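Side-chain contacts in B12-binding domain-containing protein (Kitasatospora setae, PDB 6WTE), which binds cobalamin and a [4Fe-4S] cluster and, as the radical SAM methylase TsrM, probably transfers methyl groups from S-adenosylmethionine by a non-radical route: residues 312-316 against 317-321; 276-279 against 280-283; 446-450 against 451-455. All blocks are in the same frame, centred on the assembly; numbering follows the deposited sequence.

Interaction 1. Residues 312-316 against 317-321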
ATOM      1  N   SER A 312      16.247  -6.266  -9.627  1.00 12.03           N
ATOM      2  CA  SER A 312      17.279  -5.504 -10.305  1.00 12.64           C
ATOM      3  C   SER A 312      16.882  -4.036 -10.279  1.00 13.44           C
ATOM      4  O   SER A 312      15.697  -3.715 -10.452  1.00 11.32           O
ATOM      5  CB  SER A 312      17.462  -5.976 -11.757  1.00 17.08           C
ATOM      6  OG  SER A 312      18.435  -5.195 -12.432  1.00 18.90           O
ATOM      7  N   PRO A 313      17.840  -3.118 -10.068  1.00 14.08           N
ATOM      8  CA  PRO A 313      19.266  -3.369  -9.857  1.00 13.95           C
ATOM      9  C   PRO A 313      19.597  -3.632  -8.397  1.00 12.04           C
ATOM     10  O   PRO A 313      19.150  -2.890  -7.519  1.00 13.39           O
ATOM     11  CB  PRO A 313      19.916  -2.072 -10.331  1.00 13.13           C
ATOM     12  CG  PRO A 313      18.891  -1.009 -10.017  1.00 12.72           C
ATOM     13  CD  PRO A 313      17.529  -1.675 -10.093  1.00 17.24           C
ATOM     14  N   PHE A 314      20.390  -4.676  -8.137  1.00 11.53           N
ATOM     15  CA  PHE A 314      20.803  -5.007  -6.772  1.00 12.43           C
ATOM     16  C   PHE A 314      22.217  -5.576  -6.891  1.00 15.33           C
ATOM     17  O   PHE A 314      22.390  -6.786  -7.047  1.00 15.11           O
ATOM     18  CB  PHE A 314      19.853  -6.003  -6.114  1.00 13.22           C
ATOM     19  CG  PHE A 314      19.991  -6.082  -4.608  1.00 13.26           C
ATOM     20  CD1 PHE A 314      21.075  -6.726  -4.020  1.00 11.15           C
ATOM     21  CD2 PHE A 314      19.025  -5.528  -3.783  1.00 14.58           C
ATOM     22  CE1 PHE A 314      21.194  -6.802  -2.643  1.00 11.98           C
ATOM     23  CE2 PHE A 314      19.135  -5.599  -2.408  1.00 15.07           C
ATOM     24  CZ  PHE A 314      20.222  -6.228  -1.831  1.00 13.29           C
ATOM     25  N   ASP A 315      23.216  -4.693  -6.835  1.00 14.40           N
ATOM     26  CA  ASP A 315      24.588  -5.114  -7.079  1.00 15.11           C
ATOM     27  C   ASP A 315      25.397  -5.106  -5.784  1.00 16.18           C
ATOM     28  O   ASP A 315      24.892  -4.801  -4.697  1.00 15.24           O
ATOM     29  CB  ASP A 315      25.246  -4.253  -8.171  1.00 16.31           C
ATOM     30  CG  ASP A 315      25.324  -2.771  -7.820  1.00 17.99           C
ATOM     31  OD1 ASP A 315      25.196  -2.394  -6.639  1.00 16.63           O
ATOM     32  OD2 ASP A 315      25.522  -1.965  -8.755  1.00 19.70           O
ATOM     33  N   GLU A 316      26.677  -5.463  -5.915  1.00 16.08           N
ATOM     34  CA  GLU A 316      27.530  -5.612  -4.742  1.00 16.14           C
ATOM     35  C   GLU A 316      27.674  -4.294  -3.990  1.00 17.72           C
ATOM     36  O   GLU A 316      27.620  -4.266  -2.753  1.00 15.94           O
ATOM     37  CB  GLU A 316      28.896  -6.154  -5.159  1.00 19.43           C
ATOM     38  CG  GLU A 316      29.827  -6.445  -3.999  1.00 21.14           C
ATOM     39  CD  GLU A 316      31.128  -7.075  -4.456  1.00 28.32           C
ATOM     40  OE1 GLU A 316      31.309  -7.233  -5.683  1.00 30.75           O
ATOM     41  OE2 GLU A 316      31.963  -7.416  -3.590  1.00 31.39           O
ATOM     42  N   GLU A 317      27.860  -3.189  -4.718  1.00 15.80           N
ATOM     43  CA  GLU A 317      27.975  -1.890  -4.060  1.00 17.58           C
ATOM     44  C   GLU A 317      26.712  -1.559  -3.277  1.00 16.86           C
ATOM     45  O   GLU A 317      26.782  -1.027  -2.164  1.00 16.41           O
ATOM     46  CB  GLU A 317      28.264  -0.794  -5.085  1.00 21.90           C
ATOM     47  CG  GLU A 317      28.403   0.592  -4.454  1.00 20.33           C
ATOM     48  CD  GLU A 317      28.426   1.716  -5.470  1.00 25.94           C
ATOM     49  OE1 GLU A 317      27.711   1.626  -6.493  1.00 25.74           O
ATOM     50  OE2 GLU A 317      29.170   2.693  -5.242  1.00 30.47           O
ATOM     51  N   PHE A 318      25.544  -1.853  -3.852  1.00 14.74           N
ATOM     52  CA  PHE A 318      24.296  -1.605  -3.142  1.00 14.79           C
ATOM     53  C   PHE A 318      24.225  -2.428  -1.866  1.00 13.06           C
ATOM     54  O   PHE A 318      23.850  -1.914  -0.806  1.00 14.06           O
ATOM     55  CB  PHE A 318      23.106  -1.916  -4.054  1.00 15.42           C
ATOM     56  CG  PHE A 318      21.774  -1.453  -3.508  1.00 13.70           C
ATOM     57  CD1 PHE A 318      21.584  -0.135  -3.137  1.00 15.19           C
ATOM     58  CD2 PHE A 318      20.708  -2.337  -3.397  1.00 13.10           C
ATOM     59  CE1 PHE A 318      20.354   0.297  -2.644  1.00 12.32           C
ATOM     60  CE2 PHE A 318      19.473  -1.908  -2.918  1.00 13.99           C
ATOM     61  CZ  PHE A 318      19.302  -0.590  -2.534  1.00 12.85           C
ATOM     62  N   ALA A 319      24.621  -3.704  -1.939  1.00 14.68           N
ATOM     63  CA  ALA A 319      24.552  -4.561  -0.765  1.00 16.34           C
ATOM     64  C   ALA A 319      25.534  -4.110   0.310  1.00 14.40           C
ATOM     65  O   ALA A 319      25.204  -4.137   1.501  1.00 15.00           O
ATOM     66  CB  ALA A 319      24.806  -6.017  -1.156  1.00 13.77           C
ATOM     67  N   ASP A 320      26.738  -3.678  -0.089  1.00 15.63           N
ATOM     68  CA  ASP A 320      27.687  -3.141   0.886  1.00 14.23           C
ATOM     69  C   ASP A 320      27.145  -1.881   1.547  1.00 13.61           C
ATOM     70  O   ASP A 320      27.329  -1.672   2.752  1.00 14.79           O
ATOM     71  CB  ASP A 320      29.029  -2.842   0.220  1.00 16.74           C
ATOM     72  CG  ASP A 320      29.798  -4.097  -0.146  1.00 17.18           C
ATOM     73  OD1 ASP A 320      29.537  -5.164   0.447  1.00 20.52           O
ATOM     74  OD2 ASP A 320      30.677  -4.007  -1.021  1.00 22.77           O
ATOM     75  N   LEU A 321      26.474  -1.026   0.772  1.00 13.98           N
ATOM     76  CA  LEU A 321      25.906   0.191   1.342  1.00 13.51           C
ATOM     77  C   LEU A 321      24.757  -0.128   2.291  1.00 14.28           C
ATOM     78  O   LEU A 321      24.667   0.452   3.378  1.00 13.60           O
ATOM     79  CB  LEU A 321      25.443   1.118   0.221  1.00 14.73           C
ATOM     80  CG  LEU A 321      26.545   1.903  -0.491  1.00 13.58           C
ATOM     81  CD1 LEU A 321      25.976   2.624  -1.702  1.00 14.77           C
ATOM     82  CD2 LEU A 321      27.200   2.895   0.467  1.00 14.86           C
TER
HETATM   83  O   HOH W   1      32.214  -6.139  -1.349  1.00 23.78           O

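Interaction 2. Residues 276-279 against 280-283. With EDO (1,2-ethanediol), chain G.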
ATOM      1  N   LEU A 276      14.655   0.999  -7.145  1.00 13.92           N
ATOM      2  CA  LEU A 276      14.451   1.719  -8.393  1.00 15.15           C
ATOM      3  C   LEU A 276      14.769   3.186  -8.145  1.00 14.75           C
ATOM      4  O   LEU A 276      14.700   3.664  -7.012  1.00 17.96           O
ATOM      5  CB  LEU A 276      13.029   1.521  -8.920  1.00 14.97           C
ATOM      6  CG  LEU A 276      12.687   0.060  -9.245  1.00 13.67           C
ATOM      7  CD1 LEU A 276      11.323  -0.049  -9.923  1.00 12.79           C
ATOM      8  CD2 LEU A 276      13.765  -0.595 -10.123  1.00 15.88           C
ATOM      9  N   SER A 277      15.160   3.893  -9.201  1.00 13.40           N
ATOM     10  CA  SER A 277      15.857   5.169  -9.046  1.00 13.30           C
ATOM     11  C   SER A 277      17.057   4.965  -8.114  1.00 16.63           C
ATOM     12  O   SER A 277      17.123   5.478  -6.995  1.00 15.84           O
ATOM     13  CB  SER A 277      14.907   6.258  -8.528  1.00 15.86           C
ATOM     14  OG  SER A 277      15.398   7.558  -8.807  1.00 16.21           O
ATOM     15  N   ILE A 278      18.002   4.155  -8.599  1.00 14.20           N
ATOM     16  CA  ILE A 278      19.013   3.564  -7.727  1.00 13.09           C
ATOM     17  C   ILE A 278      20.026   4.598  -7.253  1.00 15.00           C
ATOM     18  O   ILE A 278      20.568   4.479  -6.144  1.00 14.14           O
ATOM     19  CB  ILE A 278      19.703   2.389  -8.451  1.00 16.26           C
ATOM     20  CG1 ILE A 278      20.748   1.723  -7.543  1.00 16.85           C
ATOM     21  CG2 ILE A 278      20.341   2.860  -9.746  1.00 15.60           C
ATOM     22  CD1 ILE A 278      20.162   0.962  -6.361  1.00 14.18           C
ATOM     23  N   ALA A 279      20.312   5.617  -8.064  1.00 13.29           N
ATOM     24  CA  ALA A 279      21.323   6.589  -7.664  1.00 14.39           C
ATOM     25  C   ALA A 279      20.894   7.332  -6.405  1.00 17.32           C
ATOM     26  O   ALA A 279      21.714   7.586  -5.514  1.00 13.94           O
ATOM     27  CB  ALA A 279      21.600   7.566  -8.808  1.00 16.59           C
ATOM     28  N   HIS A 280      19.604   7.673  -6.310  1.00 12.79           N
ATOM     29  CA  HIS A 280      19.078   8.306  -5.105  1.00 14.70           C
ATOM     30  C   HIS A 280      19.181   7.376  -3.900  1.00 15.85           C
ATOM     31  O   HIS A 280      19.566   7.805  -2.806  1.00 14.21           O
ATOM     32  CB  HIS A 280      17.625   8.717  -5.347  1.00 15.48           C
ATOM     33  CG  HIS A 280      17.015   9.505  -4.229  1.00 13.79           C
ATOM     34  ND1 HIS A 280      16.256   8.919  -3.239  1.00 14.07           N
ATOM     35  CD2 HIS A 280      17.008  10.834  -3.975  1.00 15.68           C
ATOM     36  CE1 HIS A 280      15.828   9.853  -2.407  1.00 13.68           C
ATOM     37  NE2 HIS A 280      16.268  11.024  -2.833  1.00 14.08           N
ATOM     38  N   ALA A 281      18.850   6.096  -4.085  1.00 14.62           N
ATOM     39  CA  ALA A 281      18.931   5.146  -2.981  1.00 14.61           C
ATOM     40  C   ALA A 281      20.362   5.020  -2.473  1.00 12.64           C
ATOM     41  O   ALA A 281      20.608   5.040  -1.260  1.00 13.01           O
ATOM     42  CB  ALA A 281      18.397   3.783  -3.423  1.00 14.06           C
ATOM     43  N   LYS A 282      21.323   4.892  -3.394  1.00 13.30           N
ATOM     44  CA  LYS A 282      22.719   4.773  -2.985  1.00 11.95           C
ATOM     45  C   LYS A 282      23.220   6.053  -2.324  1.00 14.33           C
ATOM     46  O   LYS A 282      23.958   5.995  -1.337  1.00 13.09           O
ATOM     47  CB  LYS A 282      23.594   4.404  -4.179  1.00 14.06           C
ATOM     48  CG  LYS A 282      23.441   2.954  -4.593  1.00 13.47           C
ATOM     49  CD  LYS A 282      24.337   2.614  -5.773  1.00 17.21           C
ATOM     50  CE  LYS A 282      24.363   1.116  -6.019  1.00 19.65           C
ATOM     51  NZ  LYS A 282      25.283   0.763  -7.146  1.00 18.85           N
ATOM     52  N   ASN A 283      22.826   7.219  -2.844  1.00 15.41           N
ATOM     53  CA  ASN A 283      23.212   8.469  -2.193  1.00 16.11           C
ATOM     54  C   ASN A 283      22.618   8.571  -0.793  1.00 14.98           C
ATOM     55  O   ASN A 283      23.266   9.081   0.135  1.00 14.42           O
ATOM     56  CB  ASN A 283      22.766   9.665  -3.040  1.00 15.84           C
ATOM     57  CG  ASN A 283      23.657   9.898  -4.239  1.00 17.51           C
ATOM     58  OD1 ASN A 283      24.817   9.491  -4.253  1.00 22.01           O
ATOM     59  ND2 ASN A 283      23.117  10.566  -5.255  1.00 20.63           N
TER
HETATM   60  C1  EDO G 805      17.154   2.026 -11.753  1.00 19.48           C
HETATM   61  O1  EDO G 805      17.455   3.358 -11.323  1.00 22.09           O
HETATM   62  C2  EDO G 805      15.874   2.057 -12.583  1.00 22.57           C
HETATM   63  O2  EDO G 805      14.812   2.637 -11.809  1.00 23.16           O
HETATM   64  O   HOH W   2      18.148   8.059  -8.941  1.00 17.51           O
HETATM   65  O   HOH W   3      24.593   7.300  -6.538  1.00 27.18           O

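Interaction 3. Residues 446-450 against 451-455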
ATOM      1  N   VAL A 446     -19.593  -8.485 -16.362  1.00 16.24           N
ATOM      2  CA  VAL A 446     -19.424  -7.798 -17.635  1.00 18.18           C
ATOM      3  C   VAL A 446     -18.883  -6.407 -17.332  1.00 18.93           C
ATOM      4  O   VAL A 446     -19.636  -5.505 -16.943  1.00 18.21           O
ATOM      5  CB  VAL A 446     -20.733  -7.727 -18.428  1.00 15.45           C
ATOM      6  CG1 VAL A 446     -20.521  -6.938 -19.704  1.00 16.85           C
ATOM      7  CG2 VAL A 446     -21.238  -9.128 -18.745  1.00 20.22           C
ATOM      8  N   LEU A 447     -17.586  -6.217 -17.550  1.00 15.22           N
ATOM      9  CA  LEU A 447     -16.942  -4.934 -17.322  1.00 16.07           C
ATOM     10  C   LEU A 447     -17.039  -4.056 -18.564  1.00 16.65           C
ATOM     11  O   LEU A 447     -17.256  -4.536 -19.680  1.00 16.63           O
ATOM     12  CB  LEU A 447     -15.474  -5.119 -16.945  1.00 18.52           C
ATOM     13  CG  LEU A 447     -15.186  -5.974 -15.717  1.00 16.29           C
ATOM     14  CD1 LEU A 447     -13.679  -6.097 -15.510  1.00 17.19           C
ATOM     15  CD2 LEU A 447     -15.865  -5.369 -14.499  1.00 21.17           C
ATOM     16  N   LYS A 448     -16.852  -2.754 -18.353  1.00 15.28           N
ATOM     17  CA  LYS A 448     -16.868  -1.765 -19.412  1.00 15.20           C
ATOM     18  C   LYS A 448     -15.526  -1.047 -19.457  1.00 14.59           C
ATOM     19  O   LYS A 448     -15.046  -0.578 -18.416  1.00 13.60           O
ATOM     20  CB  LYS A 448     -18.006  -0.736 -19.191  1.00 14.83           C
ATOM     21  CG  LYS A 448     -19.398  -1.363 -19.176  1.00 18.08           C
ATOM     22  CD  LYS A 448     -20.479  -0.403 -18.681  1.00 25.08           C
ATOM     23  CE  LYS A 448     -20.691   0.757 -19.631  1.00 20.63           C
ATOM     24  NZ  LYS A 448     -21.942   1.520 -19.291  1.00 20.57           N
ATOM     25  N   PRO A 449     -14.887  -0.951 -20.622  1.00 15.38           N
ATOM     26  CA  PRO A 449     -13.706  -0.093 -20.747  1.00 15.38           C
ATOM     27  C   PRO A 449     -14.069   1.355 -20.464  1.00 15.36           C
ATOM     28  O   PRO A 449     -15.215   1.778 -20.635  1.00 15.57           O
ATOM     29  CB  PRO A 449     -13.277  -0.280 -22.209  1.00 19.03           C
ATOM     30  CG  PRO A 449     -13.906  -1.562 -22.631  1.00 20.97           C
ATOM     31  CD  PRO A 449     -15.192  -1.657 -21.876  1.00 13.75           C
ATOM     32  N   LEU A 450     -13.052   2.123 -20.056  1.00 14.47           N
ATOM     33  CA  LEU A 450     -13.260   3.511 -19.645  1.00 15.82           C
ATOM     34  C   LEU A 450     -14.002   4.323 -20.700  1.00 16.77           C
ATOM     35  O   LEU A 450     -14.889   5.120 -20.367  1.00 16.20           O
ATOM     36  CB  LEU A 450     -11.914   4.162 -19.327  1.00 15.93           C
ATOM     37  CG  LEU A 450     -11.938   5.680 -19.136  1.00 16.74           C
ATOM     38  CD1 LEU A 450     -12.757   6.082 -17.914  1.00 13.72           C
ATOM     39  CD2 LEU A 450     -10.529   6.228 -19.033  1.00 23.01           C
ATOM     40  N   ARG A 451     -13.661   4.140 -21.979  1.00 18.58           N
ATOM     41  CA  ARG A 451     -14.293   4.943 -23.023  1.00 18.04           C
ATOM     42  C   ARG A 451     -15.776   4.637 -23.176  1.00 18.75           C
ATOM     43  O   ARG A 451     -16.497   5.418 -23.804  1.00 18.72           O
ATOM     44  CB  ARG A 451     -13.586   4.729 -24.361  1.00 21.09           C
ATOM     45  CG  ARG A 451     -13.734   3.329 -24.918  1.00 21.93           C
ATOM     46  CD  ARG A 451     -12.894   3.142 -26.169  1.00 21.33           C
ATOM     47  NE  ARG A 451     -13.062   1.808 -26.726  1.00 29.56           N
ATOM     48  CZ  ARG A 451     -12.471   0.721 -26.238  1.00 24.32           C
ATOM     49  NH1 ARG A 451     -11.673   0.816 -25.182  1.00 26.48           N
ATOM     50  NH2 ARG A 451     -12.677  -0.459 -26.804  1.00 25.50           N
ATOM     51  N   MET A 452     -16.245   3.521 -22.634  1.00 17.51           N
ATOM     52  CA  MET A 452     -17.660   3.188 -22.666  1.00 17.95           C
ATOM     53  C   MET A 452     -18.398   3.624 -21.412  1.00 16.50           C
ATOM     54  O   MET A 452     -19.611   3.407 -21.322  1.00 19.68           O
ATOM     55  CB  MET A 452     -17.847   1.683 -22.854  1.00 15.93           C
ATOM     56  CG  MET A 452     -17.315   1.145 -24.159  1.00 18.83           C
ATOM     57  SD  MET A 452     -17.761  -0.588 -24.309  1.00 20.66           S
ATOM     58  CE  MET A 452     -16.798  -1.055 -25.747  1.00 24.70           C
ATOM     59  N   CYS A 453     -17.702   4.217 -20.442  1.00 14.21           N
ATOM     60  CA  CYS A 453     -18.336   4.647 -19.208  1.00 15.93           C
ATOM     61  C   CYS A 453     -18.702   6.121 -19.290  1.00 18.33           C
ATOM     62  O   CYS A 453     -18.018   6.917 -19.939  1.00 16.91           O
ATOM     63  CB  CYS A 453     -17.418   4.402 -18.012  1.00 16.46           C
ATOM     64  SG  CYS A 453     -17.065   2.649 -17.759  1.00 16.71           S
ATOM     65  N   ALA A 454     -19.792   6.475 -18.612  1.00 18.94           N
ATOM     66  CA  ALA A 454     -20.255   7.855 -18.603  1.00 19.18           C
ATOM     67  C   ALA A 454     -19.407   8.751 -17.715  1.00 18.43           C
ATOM     68  O   ALA A 454     -19.458   9.978 -17.867  1.00 18.23           O
ATOM     69  CB  ALA A 454     -21.714   7.916 -18.147  1.00 23.41           C
ATOM     70  N   SER A 455     -18.622   8.177 -16.810  1.00 14.04           N
ATOM     71  CA  SER A 455     -17.853   8.966 -15.861  1.00 16.37           C
ATOM     72  C   SER A 455     -16.678   8.132 -15.376  1.00 14.96           C
ATOM     73  O   SER A 455     -16.722   6.896 -15.437  1.00 15.47           O
ATOM     74  CB  SER A 455     -18.721   9.399 -14.667  1.00 17.50           C
ATOM     75  OG  SER A 455     -19.035   8.279 -13.848  1.00 15.28           O
TER

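Interaction 1. Residues 312-316 against 317-321
F318 turns the edge of its ring onto one face of F314, a T-shaped pair with centroids 5.2 Å apart and planes at 87°. F318 CD2 sits 3.6 Å from F314 CD2, over the rim of the F314 face rather than its middle. A319 CB meets the F314 ring obliquely at CE1. Next to the rings, D315 folds its carboxylate back over the start of the helix: chi1 of 61° sets CG between the backbone N and the carbonyl carbon, and OD1 accepts from F318 N at 2.9 Å, nearly in line with its own C-O bond. D315 O accepts the backbone bond from A319 N. The other carboxylate oxygen of D315 forms a salt bridge with K282. With an alanine in place of D315, F318 N would probably lose its capping acceptor and K282 an acidic partner. On the outer side, E316 and D320 run side by side, their carboxylates turned 63° apart; a water donates to E316 OE2 and D320 OD2, 2.6 Å from each, and probably eases their like charges, while R370 pairs with D320 OD1. This is an N-cap with an aspartate, placed at the head of helix 316-325 in the loop that follows strand 304-309 of the radical SAM core.

Interaction 2. Residues 276-279 against 280-283
I278 O accepts from K282 N at 2.9 Å and A279 O from N283 N at 2.9 Å, the i-to-i+4 bonds that open helix 278-294 of the beta-alpha-beta unit running from strand 266-269 to strand 304-309. A weak bond from A281 N to S277 O (3.4 Å) precedes them. S277 is the N-cap residue, with both phi and psi positive (53° and 65°), but its hydroxyl makes no capping bond: a water bridges OG to H280 N, and Q246 also bonds to OG. The backbone N-H groups of S277 and I278 each donate to a different hydroxyl oxygen of one 1,2-ethanediol, probably left from crystallisation; I278 CG2 rests against its O1. L276, just before the cap, touches the iron-sulfur cluster.

One turn apart, the side chains of I278 and K282 meet through their aliphatic parts. I278 holds CG1 opposite the backbone N (chi1 -178°), where K282, reaching back in a fully extended chain, lays CE 4.0 Å from I278 CG1; its methylenes slant across the isoleucine branch before the amine goes on to E317 and D315. I278 CD1 makes a separate, loose contact 4.4 Å from A281 CB. H280 leads its ring away from the first segment, and its NE2 bonds to R247 O. At N283 the amide folds back over the preceding turn, CG 3.3 Å from A279 O; a water donates to that same carbonyl oxygen at 3.1 Å and, more weakly, to N283 OD1 at 3.2 Å.

Interaction 3. Residues 446-450 against 451-455
R451, the first residue of the second segment, crosses P449 obliquely, bringing NH1 to 3.6 Å from P449 CB. From CG its chain runs extended to NE, and NH1 also forms a salt bridge with a carboxylate oxygen of E425.

M452 follows with its backbone N donating to P449 O at 2.8 Å, an i-to-i+3 bond of a short 3-10 turn; the donor lies well above the carbonyl plane, 47° out of it. M452 CB lies 3.4 Å from the same P449 O that takes this backbone bond. The methionine side chain runs beside the proline ring, both pointing the same way, and its sulfur SD rests 3.7 Å from P449 CD. Across the turn K448 bends at chi3 (67°), which brings CE to 3.3 Å from M452 O, while its amine is held by a salt bridge to E458.

C453 repeats the pattern one residue on: its N donates to L450 O at 3.0 Å, again from above the carbonyl plane (61°), and C453 CB stays 3.5 Å from L450 O. SG lies anti to C453's own carbonyl carbon, beside its N, and turns back over the first segment, with SG 3.8 Å from K448 CB.

A454 and S455 lead onward: A454 N bonds to E458, and S455 OG caps E458 N as the N-cap of helix 456-461. The turn lies in the loop between strand 436-437 and that helix, with P449 against E425 of helix 418-427, and with L450 and C453 touching Y459 of helix 456-461.

Interactions 1 and 2 adjoin, their centres about 10 Å apart, and both sit at helix starts in the radical SAM core. The K282 amine carries the charged link between them, and F318 CD1 packs 3.7 Å from I278 CD1, so helices 278-294 and 316-325 are joined by charge and by apolar contact. Both are partly buried, but aromatic packing and a capping carboxylate mark the first, whereas the second combines helix backbone bonds, an aliphatic contact and bridging waters. Interaction 3 is a surface turn about 39 Å from interaction 2, centre to centre, built of 3-10 bonds, proline and sulfur contacts, away from the annotated sites.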